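PDB 3VDG: probable glucarate dehydratase from Mycobacterium smegmatis str. MC2 155, which is an enolase-superfamily protein that probably dehydrates glucarate, an acid sugar, with the help of a bound divalent metal ion. Local coordinates for residues A[430-433]-A[438-441]. Residues are numbered along the deposited sequence; the frame is centred on the assembly and turned at random.
Sequences YMRS and FNAS
The C-terminal tail of the chain folds back on the last helix, 427-434, where Met-431 and Arg-432 receive Phe-438 and Asn-439. Met-431 lays its CG methylene on one face of the Phe-438 ring, 3.4 Å from the ring centroid and only 13° off the normal, a CH-pi contact over the middle of the ring. From there the methionine chain bends, so that SD of Met-431 stands above the same face at a greater distance, 4.7 Å from the Phe-438 centroid, adding a Met-aromatic contact. With chi1 at -179° the ring swings away from the Phe-438 backbone N and presents this face to the helix. Arg-432 runs at about a right angle to Phe-438, bringing its CG to the edge of the ring, and its extended chain carries the guanidinium over to the tail backbone. There Arg-432 NE gives a weak, bent hydrogen bond to Phe-438 O (2.8 Å). Arg-432 NH1 makes a straighter one to Asn-439 OD1 (3.0 Å): NH1 approaches in the carbonyl plane on a lone pair, and OD1 in turn lies close to the guanidinium plane, although the amide and guanidinium planes stand 73° apart. On the helix side Met-431 also touches Val-51 of strand 50-51, while Arg-444 NH2 hydrogen-bonds Asn-439 O. This is surface packing of a C-terminal tail against the preceding helix, through CH-pi and Met-aromatic contacts plus arginine hydrogen bonds to two consecutive residues.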
loop_
_atom_site.group_PDB
_atom_site.type_symbol
_atom_site.label_atom_id
_atom_site.label_comp_id
_atom_site.label_asym_id
_atom_site.label_seq_id
_atom_site.Cartn_x
_atom_site.Cartn_y
_atom_site.Cartn_z
ATOM N N TYR A 430 -14.134 -0.181 -36.029
ATOM C CA TYR A 430 -15.231 -1.081 -36.360
ATOM C C TYR A 430 -16.501 -0.306 -36.710
ATOM O O TYR A 430 -17.183 -0.633 -37.679
ATOM C CB TYR A 430 -15.509 -2.077 -35.229
ATOM C CG TYR A 430 -16.688 -2.988 -35.485
ATOM C CD1 TYR A 430 -16.749 -3.786 -36.632
ATOM C CD2 TYR A 430 -17.730 -3.073 -34.565
ATOM C CE1 TYR A 430 -17.832 -4.625 -36.862
ATOM C CE2 TYR A 430 -18.811 -3.899 -34.787
ATOM C CZ TYR A 430 -18.857 -4.673 -35.935
ATOM O OH TYR A 430 -19.945 -5.494 -36.132
ATOM N N MET A 431 -16.831 0.718 -35.931
ATOM C CA MET A 431 -17.954 1.573 -36.321
ATOM C C MET A 431 -17.704 2.151 -37.740
ATOM O O MET A 431 -18.599 2.129 -38.572
ATOM C CB MET A 431 -18.211 2.689 -35.290
ATOM C CG MET A 431 -19.368 3.608 -35.671
ATOM S SD MET A 431 -20.959 2.772 -35.655
ATOM C CE MET A 431 -21.455 3.097 -33.951
ATOM N N ARG A 432 -16.496 2.634 -38.020
ATOM C CA ARG A 432 -16.207 3.194 -39.362
ATOM C C ARG A 432 -16.312 2.186 -40.488
ATOM O O ARG A 432 -16.652 2.566 -41.600
ATOM C CB ARG A 432 -14.837 3.863 -39.444
ATOM C CG ARG A 432 -14.694 5.152 -38.662
ATOM C CD ARG A 432 -13.344 5.795 -38.964
ATOM N NE ARG A 432 -13.290 7.142 -38.413
ATOM C CZ ARG A 432 -12.450 7.542 -37.463
ATOM N NH1 ARG A 432 -12.496 8.798 -37.030
ATOM N NH2 ARG A 432 -11.555 6.700 -36.959
ATOM N N SER A 433 -16.001 0.915 -40.222
ATOM C CA SER A 433 -16.146 -0.108 -41.253
ATOM C C SER A 433 -17.620 -0.239 -41.626
ATOM O O SER A 433 -17.953 -0.693 -42.717
ATOM C CB SER A 433 -15.585 -1.471 -40.786
ATOM O OG SER A 433 -16.485 -2.113 -39.890
ATOM N N PHE A 438 -18.051 8.124 -39.763
ATOM C CA PHE A 438 -18.145 8.209 -38.294
ATOM C C PHE A 438 -16.878 8.773 -37.684
ATOM O O PHE A 438 -15.773 8.357 -38.054
ATOM C CB PHE A 438 -18.401 6.822 -37.694
ATOM C CG PHE A 438 -18.536 6.828 -36.198
ATOM C CD1 PHE A 438 -17.442 6.515 -35.388
ATOM C CD2 PHE A 438 -19.749 7.141 -35.595
ATOM C CE1 PHE A 438 -17.559 6.504 -34.010
ATOM C CE2 PHE A 438 -19.870 7.138 -34.214
ATOM C CZ PHE A 438 -18.770 6.811 -33.422
ATOM N N ASN A 439 -17.022 9.728 -36.772
ATOM C CA ASN A 439 -15.866 10.227 -36.010
ATOM C C ASN A 439 -16.059 10.043 -34.506
ATOM O O ASN A 439 -17.163 10.222 -33.991
ATOM C CB ASN A 439 -15.619 11.713 -36.296
ATOM C CG ASN A 439 -14.927 11.949 -37.627
ATOM O OD1 ASN A 439 -14.055 11.180 -38.035
ATOM N ND2 ASN A 439 -15.310 13.018 -38.310
ATOM N N ALA A 440 -14.985 9.708 -33.799
ATOM C CA ALA A 440 -15.047 9.635 -32.341
ATOM C C ALA A 440 -14.813 11.023 -31.746
ATOM O O ALA A 440 -13.842 11.273 -31.037
ATOM C CB ALA A 440 -14.039 8.625 -31.802
ATOM N N SER A 441 -15.728 11.932 -32.054
ATOM C CA SER A 441 -15.704 13.281 -31.516
ATOM C C SER A 441 -15.975 13.273 -30.020
ATOM O O SER A 441 -16.631 12.360 -29.501
ATOM C CB SER A 441 -16.782 14.120 -32.206
ATOM O OG SER A 441 -16.811 13.837 -33.596
#